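Local coordinates for leucyl-tRNA synthetase (Giardia intestinalis, PDB 3PZ6), which probably charges tRNA(Leu) with leucine at the expense of ATP as the whole enzyme, this chain being its CP1 editing domain, which is associated with deacylating mischarged tRNA, at residues 148-160 and 164-176. The protein carries 2 engineered substitutions. Sequence-based numbering, arbitrary orientation.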
loop_
_atom_site.group_PDB
_atom_site.type_symbol
_atom_site.label_atom_id
_atom_site.label_comp_id
_atom_site.label_asym_id
_atom_site.label_seq_id
_atom_site.Cartn_x
_atom_site.Cartn_y
_atom_site.Cartn_z
ATOM N N SER A 148 -4.821 13.809 8.149
ATOM C CA SER A 148 -3.406 14.133 7.943
ATOM C C SER A 148 -2.549 12.871 7.808
ATOM O O SER A 148 -2.952 11.794 8.242
ATOM C CB SER A 148 -2.865 15.043 9.057
ATOM O OG SER A 148 -2.924 14.419 10.322
ATOM N N GLY A 149 -1.374 13.013 7.197
ATOM C CA GLY A 149 -0.408 11.920 7.105
ATOM C C GLY A 149 -0.056 11.361 8.469
ATOM O O GLY A 149 0.036 10.145 8.649
ATOM N N SER A 150 0.129 12.267 9.429
ATOM C CA SER A 150 0.352 11.929 10.832
ATOM C C SER A 150 -0.632 10.895 11.379
ATOM O O SER A 150 -0.229 9.967 12.081
ATOM C CB SER A 150 0.281 13.192 11.689
ATOM O OG SER A 150 1.560 13.769 11.816
ATOM N N ASP A 151 -1.914 11.076 11.068
ATOM C CA ASP A 151 -2.960 10.165 11.505
ATOM C C ASP A 151 -2.806 8.791 10.842
ATOM O O ASP A 151 -2.990 7.754 11.491
ATOM C CB ASP A 151 -4.343 10.746 11.194
ATOM C CG ASP A 151 -4.621 12.041 11.936
ATOM O OD1 ASP A 151 -4.111 12.217 13.070
ATOM O OD2 ASP A 151 -5.361 12.886 11.384
ATOM N N LEU A 152 -2.449 8.804 9.557
ATOM C CA LEU A 152 -2.268 7.586 8.764
ATOM C C LEU A 152 -1.017 6.797 9.133
ATOM O O LEU A 152 -1.010 5.565 9.075
ATOM C CB LEU A 152 -2.225 7.917 7.271
ATOM C CG LEU A 152 -3.514 8.431 6.646
ATOM C CD1 LEU A 152 -3.213 8.957 5.273
ATOM C CD2 LEU A 152 -4.563 7.332 6.589
ATOM N N LEU A 153 0.035 7.510 9.518
ATOM C CA LEU A 153 1.332 6.887 9.751
ATOM C C LEU A 153 1.230 5.763 10.783
ATOM O O LEU A 153 0.515 5.882 11.778
ATOM C CB LEU A 153 2.355 7.943 10.170
ATOM C CG LEU A 153 3.764 7.827 9.586
ATOM C CD1 LEU A 153 3.758 7.981 8.059
ATOM C CD2 LEU A 153 4.701 8.855 10.219
ATOM N N LEU A 154 1.924 4.662 10.512
ATOM C CA LEU A 154 1.929 3.470 11.372
ATOM C C LEU A 154 0.535 2.846 11.619
ATOM O O LEU A 154 0.312 2.193 12.634
ATOM C CB LEU A 154 2.676 3.739 12.687
ATOM C CG LEU A 154 3.995 4.509 12.580
ATOM C CD1 LEU A 154 4.546 4.797 13.958
ATOM C CD2 LEU A 154 5.030 3.779 11.716
ATOM N N ALA A 155 -0.385 3.050 10.681
ATOM C CA ALA A 155 -1.647 2.322 10.665
ATOM C C ALA A 155 -1.435 0.972 9.988
ATOM O O ALA A 155 -0.405 0.754 9.342
ATOM C CB ALA A 155 -2.706 3.112 9.928
ATOM N N THR A 156 -2.396 0.066 10.145
ATOM C CA THR A 156 -2.311 -1.237 9.498
ATOM C C THR A 156 -3.422 -1.409 8.485
ATOM O O THR A 156 -4.571 -1.045 8.739
ATOM C CB THR A 156 -2.374 -2.418 10.487
ATOM O OG1 THR A 156 -3.612 -2.374 11.187
ATOM C CG2 THR A 156 -1.260 -2.361 11.478
ATOM N N VAL A 157 -3.066 -1.964 7.336
ATOM C CA VAL A 157 -4.037 -2.218 6.294
ATOM C C VAL A 157 -4.004 -3.678 5.848
ATOM O O VAL A 157 -3.020 -4.391 6.075
ATOM C CB VAL A 157 -3.898 -1.224 5.080
ATOM C CG1 VAL A 157 -4.277 0.212 5.503
ATOM C CG2 VAL A 157 -2.500 -1.269 4.447
ATOM N N ARG A 158 -5.103 -4.121 5.245
ATOM C CA ARG A 158 -5.178 -5.434 4.624
ATOM C C ARG A 158 -4.830 -5.180 3.171
ATOM O O ARG A 158 -5.546 -4.454 2.482
ATOM C CB ARG A 158 -6.592 -6.000 4.751
ATOM C CG ARG A 158 -6.691 -7.534 4.764
ATOM C CD ARG A 158 -6.986 -8.096 6.178
ATOM N NE ARG A 158 -8.286 -7.638 6.689
ATOM C CZ ARG A 158 -8.684 -7.698 7.962
ATOM N NH1 ARG A 158 -7.893 -8.211 8.904
ATOM N NH2 ARG A 158 -9.884 -7.232 8.292
ATOM N N ALA A 159 -3.708 -5.727 2.712
ATOM C CA ALA A 159 -3.278 -5.515 1.336
ATOM C C ALA A 159 -3.739 -6.638 0.421
ATOM O O ALA A 159 -3.450 -7.808 0.665
ATOM C CB ALA A 159 -1.777 -5.357 1.257
ATOM N N PRO A 160 -4.453 -6.288 -0.651
ATOM C CA PRO A 160 -4.908 -7.313 -1.576
ATOM C C PRO A 160 -3.750 -8.104 -2.191
ATOM O O PRO A 160 -2.679 -7.543 -2.446
ATOM C CB PRO A 160 -5.638 -6.510 -2.654
ATOM C CG PRO A 160 -5.139 -5.138 -2.527
ATOM C CD PRO A 160 -4.819 -4.932 -1.100
ATOM N N TYR A 164 0.729 -11.453 3.324
ATOM C CA TYR A 164 0.769 -10.837 4.644
ATOM C C TYR A 164 -0.641 -10.479 5.111
ATOM O O TYR A 164 -1.407 -9.867 4.370
ATOM C CB TYR A 164 1.672 -9.601 4.632
ATOM C CG TYR A 164 3.145 -9.923 4.482
ATOM C CD1 TYR A 164 3.789 -10.773 5.385
ATOM C CD2 TYR A 164 3.897 -9.370 3.447
ATOM C CE1 TYR A 164 5.142 -11.067 5.260
ATOM C CE2 TYR A 164 5.251 -9.654 3.314
ATOM C CZ TYR A 164 5.870 -10.508 4.221
ATOM O OH TYR A 164 7.220 -10.800 4.101
ATOM N N GLU A 165 -0.985 -10.881 6.330
ATOM C CA GLU A 165 -2.343 -10.686 6.850
ATOM C C GLU A 165 -2.642 -9.211 7.140
ATOM O O GLU A 165 -3.806 -8.785 7.135
ATOM C CB GLU A 165 -2.608 -11.589 8.065
ATOM C CG GLU A 165 -1.786 -11.313 9.334
ATOM C CD GLU A 165 -0.289 -11.679 9.244
ATOM O OE1 GLU A 165 0.388 -11.634 10.297
ATOM O OE2 GLU A 165 0.226 -11.996 8.144
ATOM N N GLN A 166 -1.582 -8.441 7.380
ATOM C CA GLN A 166 -1.658 -6.988 7.458
ATOM C C GLN A 166 -0.295 -6.386 7.160
ATOM O O GLN A 166 0.714 -7.069 7.240
ATOM C CB GLN A 166 -2.150 -6.523 8.833
ATOM C CG GLN A 166 -1.160 -6.693 9.987
ATOM C CD GLN A 166 -1.278 -8.048 10.639
ATOM O OE1 GLN A 166 -2.381 -8.501 10.954
ATOM N NE2 GLN A 166 -0.147 -8.712 10.839
ATOM N N ILE A 167 -0.276 -5.105 6.812
ATOM C CA ILE A 167 0.976 -4.362 6.647
ATOM C C ILE A 167 0.835 -2.974 7.259
ATOM O O ILE A 167 -0.268 -2.549 7.573
ATOM C CB ILE A 167 1.426 -4.272 5.162
ATOM C CG1 ILE A 167 0.321 -3.677 4.284
ATOM C CG2 ILE A 167 1.878 -5.640 4.648
ATOM C CD1 ILE A 167 0.700 -3.537 2.806
ATOM N N PHE A 168 1.950 -2.271 7.418
ATOM C CA PHE A 168 1.936 -0.954 8.030
ATOM C C PHE A 168 2.088 0.191 7.029
ATOM O O PHE A 168 2.789 0.075 6.030
ATOM C CB PHE A 168 3.021 -0.863 9.101
ATOM C CG PHE A 168 2.701 -1.625 10.346
ATOM C CD1 PHE A 168 2.138 -0.979 11.440
ATOM C CD2 PHE A 168 2.956 -2.990 10.431
ATOM C CE1 PHE A 168 1.837 -1.682 12.603
ATOM C CE2 PHE A 168 2.647 -3.700 11.587
ATOM C CZ PHE A 168 2.093 -3.046 12.675
ATOM N N VAL A 169 1.418 1.298 7.315
ATOM C CA VAL A 169 1.560 2.519 6.548
ATOM C C VAL A 169 2.837 3.210 7.017
ATOM O O VAL A 169 2.966 3.542 8.189
ATOM C CB VAL A 169 0.360 3.470 6.792
ATOM C CG1 VAL A 169 0.571 4.797 6.080
ATOM C CG2 VAL A 169 -0.946 2.824 6.366
ATOM N N LEU A 170 3.768 3.435 6.100
ATOM C CA LEU A 170 5.081 3.935 6.472
ATOM C C LEU A 170 5.418 5.277 5.798
ATOM O O LEU A 170 4.770 5.660 4.813
ATOM C CB LEU A 170 6.143 2.876 6.176
ATOM C CG LEU A 170 6.029 1.521 6.878
ATOM C CD1 LEU A 170 7.286 0.718 6.587
ATOM C CD2 LEU A 170 5.829 1.664 8.391
ATOM N N PRO A 171 6.424 5.996 6.334
ATOM C CA PRO A 171 6.762 7.324 5.855
ATOM C C PRO A 171 7.659 7.345 4.615
ATOM O O PRO A 171 8.742 6.751 4.608
ATOM C CB PRO A 171 7.491 7.948 7.058
ATOM C CG PRO A 171 8.096 6.817 7.749
ATOM C CD PRO A 171 7.202 5.636 7.532
ATOM N N LEU A 172 7.189 8.019 3.569
ATOM C CA LEU A 172 8.027 8.333 2.420
ATOM C C LEU A 172 8.043 9.842 2.199
ATOM O O LEU A 172 7.050 10.428 1.793
ATOM C CB LEU A 172 7.564 7.585 1.170
ATOM C CG LEU A 172 8.506 7.645 -0.051
ATOM C CD1 LEU A 172 9.876 7.012 0.236
ATOM C CD2 LEU A 172 7.858 6.998 -1.262
ATOM N N GLU A 173 9.184 10.458 2.477
ATOM C CA GLU A 173 9.318 11.918 2.478
ATOM C C GLU A 173 9.297 12.575 1.097
ATOM O O GLU A 173 9.169 13.797 0.996
ATOM C CB GLU A 173 10.591 12.333 3.217
ATOM C CG GLU A 173 10.546 12.067 4.706
ATOM C CD GLU A 173 11.907 12.206 5.372
ATOM O OE1 GLU A 173 11.941 12.589 6.566
ATOM O OE2 GLU A 173 12.943 11.930 4.713
ATOM N N THR A 174 9.413 11.764 0.047
ATOM C CA THR A 174 9.498 12.272 -1.322
ATOM C C THR A 174 8.190 12.141 -2.114
ATOM O O THR A 174 8.163 12.416 -3.314
ATOM C CB THR A 174 10.639 11.582 -2.110
ATOM O OG1 THR A 174 10.355 10.183 -2.243
ATOM C CG2 THR A 174 11.980 11.766 -1.403
ATOM N N ILE A 175 7.115 11.719 -1.450
ATOM C CA ILE A 175 5.812 11.611 -2.104
ATOM C C ILE A 175 5.320 12.980 -2.580
ATOM O O ILE A 175 5.427 13.974 -1.852
ATOM C CB ILE A 175 4.761 10.946 -1.189
ATOM C CG1 ILE A 175 4.980 9.430 -1.169
ATOM C CG2 ILE A 175 3.338 11.289 -1.648
ATOM C CD1 ILE A 175 4.058 8.664 -0.245
ATOM N N LYS A 176 4.797 13.018 -3.806
ATOM C CA LYS A 176 4.226 14.237 -4.378
ATOM C C LYS A 176 2.705 14.174 -4.394
ATOM O O LYS A 176 2.118 13.347 -5.090
ATOM C CB LYS A 176 4.764 14.486 -5.795
ATOM C CG LYS A 176 6.284 14.579 -5.897
ATOM C CD LYS A 176 6.852 15.725 -5.066
ATOM C CE LYS A 176 8.381 15.763 -5.132
ATOM N NZ LYS A 176 8.944 16.806 -4.207
#
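Val157 and Ile167 form the antiparallel hydrogen-bonded pair, and Thr156 and Phe168 the non-hydrogen-bonded pair, of the beta hairpin made by strands 156-158 and 167-171. Two bonds join the first pair: Val157 N to Ile167 O and Ile167 N to Val157 O, both 2.9 Å. Further along, Val169 of the second strand bonds to the type II beta turn from Leu152 to Ala155 through both its backbone N and O. Its N donates to Ala155 O at 2.8 Å, while its O accepts from Leu154 N on a more bent path, with an N-H...O angle of 143°. The turn's own bond, Ala155 N to Leu152 O, keeps it closed.

Thr156 and Phe168 also meet through a CH-pi contact. Thr156 CG2 sits over one face of the ring, 3.7 Å from the centroid of Phe168 and 23° off its normal, and Leu154 O lies at the ring edge, in plane. With chi1 of 60°, the threonine turns its methyl to the ring while OG1 hydrogen-bonds Tyr21 OH.

Apolar contacts fill the face carrying Val157 and Ile167. Ile167 CG1 packs on Val157 CG2, and its CD1 reaches Ala159 CB at 3.4 Å. Val169 CG2 touches Ala155 CB and Val157 CG1. Separately, the turn's carbonyl oxygen Leu152 O abuts Val169 CB. From within the turn, Leu153 CD1 packs on Pro171 CB, 3.9 Å away, and the side chains of Leu154 and Leu170 cross nearly at right angles, their CD2 atoms 4.0 Å apart.

The hairpin bridges strands 10-18 and 97-100, which pair with 156-158 and 167-171 respectively. The chemistry therefore implies a seam in the editing domain whose register is set by backbone bonds; its largely apolar, buried middle probably limits access of water to them, while the end at Arg158 and Glu165 is more exposed.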